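Local coordinates for thioredoxin family protein (Streptococcus pneumoniae, PDB 2YP6) that probably acts as a surface-exposed lipoprotein thiol-disulfide oxidoreductase of the thioredoxin family that helps the pneumococcus resist extracellular oxidative stress, at residues Leu74-Ser79 against Thr142-Tyr147. Numbering follows the deposited sequence.
Sequences LKFWAS and TTFQAY
F76 provides most of the strand's share of this contact, its ring set among F144, T143 and Y147 of the short helix 142-146 and the residue that follows it. Toward F144 the pairing is T-shaped: the ring centroids lie 5.1 Å apart, the planes meet at 78°, and F76 CD2 stands over the centre of the F144 face. The methyl group of T143 reaches the F76 ring at its edge, T143 CG2 lying 3.8 Å from F76 CE2. Y147 meets the same ring obliquely, with planes at 41° and F76 CZ 3.6 Å from Y147 CG. L74, two residues back on the strand, adds a CH-pi contact: its CD2 sits over the Y147 face, 4.0 Å from the ring centroid. With CG anti to the backbone N (chi1 -177°) and CD2 continuing anti to CA, this branch is fully extended toward the tyrosine. At the other end of the cluster, F144 CZ approaches the carbonyl O of W77 at 3.7 Å, with that oxygen near the plane of the phenyl ring.

Partners beyond the two segments help to position these groups. D138 accepts hydrogen bonds from T143 OG1 (at OD1) and F144 N (at OD2), which probably steadies the helix start and T143 rotation, while Y147 OH bonds to the carbonyl of P50 and the tyrosine ring packs edge-to-face with Y156. The aromatic cluster thus joins interior strand 71-76, between 102-108 and 154-158 of a thioredoxin-fold sheet, to helix 142-146, and F144 extends it to the pocket where 3-cyclohexyl-1-propylphosphocholine is bound, shared with W80 beside the C81-C84 disulfide of the CxxC motif.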
loop_
_atom_site.group_PDB
_atom_site.type_symbol
_atom_site.label_atom_id
_atom_site.label_comp_id
_atom_site.label_asym_id
_atom_site.label_seq_id
_atom_site.Cartn_x
_atom_site.Cartn_y
_atom_site.Cartn_z
ATOM N N LEU A 74 -4.162 1.108 -0.426
ATOM C CA LEU A 74 -3.253 0.073 0.090
ATOM C C LEU A 74 -2.571 -0.599 -1.074
ATOM O O LEU A 74 -3.241 -1.258 -1.856
ATOM C CB LEU A 74 -4.026 -0.954 0.917
ATOM C CG LEU A 74 -3.210 -2.057 1.573
ATOM C CD1 LEU A 74 -2.267 -1.523 2.627
ATOM C CD2 LEU A 74 -4.157 -3.095 2.194
ATOM N N LYS A 75 -1.260 -0.402 -1.197
ATOM C CA LYS A 75 -0.503 -0.916 -2.337
ATOM C C LYS A 75 0.471 -1.987 -1.911
ATOM O O LYS A 75 1.308 -1.767 -1.032
ATOM C CB LYS A 75 0.274 0.203 -3.014
ATOM C CG LYS A 75 1.044 -0.207 -4.223
ATOM C CD LYS A 75 1.981 0.931 -4.678
ATOM C CE LYS A 75 2.581 0.665 -6.021
ATOM N NZ LYS A 75 1.634 0.940 -7.144
ATOM N N PHE A 76 0.366 -3.138 -2.558
ATOM C CA PHE A 76 1.295 -4.235 -2.356
ATOM C C PHE A 76 2.309 -4.200 -3.479
ATOM O O PHE A 76 1.928 -4.122 -4.645
ATOM C CB PHE A 76 0.545 -5.583 -2.348
ATOM C CG PHE A 76 -0.343 -5.772 -1.143
ATOM C CD1 PHE A 76 -1.629 -5.226 -1.113
ATOM C CD2 PHE A 76 0.109 -6.450 -0.032
ATOM C CE1 PHE A 76 -2.420 -5.372 -0.036
ATOM C CE2 PHE A 76 -0.686 -6.604 1.060
ATOM C CZ PHE A 76 -1.961 -6.061 1.074
ATOM N N TRP A 77 3.584 -4.264 -3.135
ATOM C CA TRP A 77 4.636 -4.126 -4.125
ATOM C C TRP A 77 5.941 -4.803 -3.716
ATOM O O TRP A 77 6.033 -5.402 -2.661
ATOM C CB TRP A 77 4.868 -2.654 -4.444
ATOM C CG TRP A 77 5.465 -1.800 -3.335
ATOM C CD1 TRP A 77 4.878 -1.434 -2.169
ATOM C CD2 TRP A 77 6.770 -1.190 -3.337
ATOM N NE1 TRP A 77 5.737 -0.640 -1.426
ATOM C CE2 TRP A 77 6.899 -0.469 -2.133
ATOM C CE3 TRP A 77 7.829 -1.183 -4.247
ATOM C CZ2 TRP A 77 8.057 0.244 -1.812
ATOM C CZ3 TRP A 77 8.970 -0.464 -3.929
ATOM C CH2 TRP A 77 9.074 0.241 -2.727
ATOM N N ALA A 78 6.934 -4.720 -4.590
ATOM C CA ALA A 78 8.261 -5.277 -4.315
ATOM C C ALA A 78 9.309 -4.471 -5.064
ATOM O O ALA A 78 9.048 -3.981 -6.173
ATOM C CB ALA A 78 8.320 -6.730 -4.732
ATOM N N SER A 79 10.492 -4.358 -4.467
ATOM C CA SER A 79 11.581 -3.578 -5.029
ATOM C C SER A 79 12.085 -4.189 -6.326
ATOM O O SER A 79 12.622 -3.462 -7.145
ATOM C CB SER A 79 12.746 -3.459 -4.029
ATOM O OG SER A 79 13.412 -4.701 -3.893
ATOM N N THR A 142 1.874 -12.799 5.692
ATOM C CA THR A 142 0.483 -13.120 5.988
ATOM C C THR A 142 -0.509 -12.062 5.518
ATOM O O THR A 142 -1.681 -12.356 5.316
ATOM C CB THR A 142 0.271 -13.391 7.480
ATOM O OG1 THR A 142 0.815 -12.323 8.247
ATOM C CG2 THR A 142 0.940 -14.677 7.856
ATOM N N THR A 143 -0.043 -10.835 5.348
ATOM C CA THR A 143 -0.884 -9.798 4.785
ATOM C C THR A 143 -1.002 -9.983 3.271
ATOM O O THR A 143 -2.090 -9.901 2.724
ATOM C CB THR A 143 -0.348 -8.393 5.084
ATOM O OG1 THR A 143 0.025 -8.298 6.451
ATOM C CG2 THR A 143 -1.404 -7.327 4.772
ATOM N N PHE A 144 0.107 -10.254 2.592
ATOM C CA PHE A 144 0.037 -10.644 1.185
ATOM C C PHE A 144 -0.897 -11.846 0.997
ATOM O O PHE A 144 -1.635 -11.910 0.031
ATOM C CB PHE A 144 1.415 -11.026 0.636
ATOM C CG PHE A 144 2.216 -9.852 0.093
ATOM C CD1 PHE A 144 2.866 -8.981 0.949
ATOM C CD2 PHE A 144 2.344 -9.657 -1.279
ATOM C CE1 PHE A 144 3.626 -7.911 0.454
ATOM C CE2 PHE A 144 3.113 -8.599 -1.786
ATOM C CZ PHE A 144 3.755 -7.725 -0.917
ATOM N N GLN A 145 -0.803 -12.824 1.893
ATOM C CA GLN A 145 -1.667 -13.988 1.807
ATOM C C GLN A 145 -3.121 -13.598 2.058
ATOM O O GLN A 145 -4.020 -14.025 1.326
ATOM C CB GLN A 145 -1.234 -15.051 2.818
ATOM C CG GLN A 145 -1.997 -16.345 2.712
ATOM C CD GLN A 145 -1.443 -17.423 3.639
ATOM O OE1 GLN A 145 -0.455 -17.207 4.349
ATOM N NE2 GLN A 145 -2.078 -18.586 3.634
ATOM N N ALA A 146 -3.354 -12.807 3.098
ATOM C CA ALA A 146 -4.710 -12.423 3.451
ATOM C C ALA A 146 -5.399 -11.685 2.305
ATOM O O ALA A 146 -6.605 -11.847 2.098
ATOM C CB ALA A 146 -4.715 -11.557 4.693
ATOM N N TYR A 147 -4.651 -10.847 1.590
ATOM C CA TYR A 147 -5.219 -10.062 0.502
ATOM C C TYR A 147 -5.138 -10.796 -0.857
ATOM O O TYR A 147 -5.432 -10.220 -1.924
ATOM C CB TYR A 147 -4.554 -8.660 0.448
ATOM C CG TYR A 147 -5.093 -7.701 1.494
ATOM C CD1 TYR A 147 -4.761 -7.820 2.826
ATOM C CD2 TYR A 147 -5.974 -6.680 1.136
ATOM C CE1 TYR A 147 -5.293 -6.964 3.769
ATOM C CE2 TYR A 147 -6.482 -5.822 2.072
ATOM C CZ TYR A 147 -6.164 -5.982 3.389
ATOM O OH TYR A 147 -6.678 -5.107 4.306
#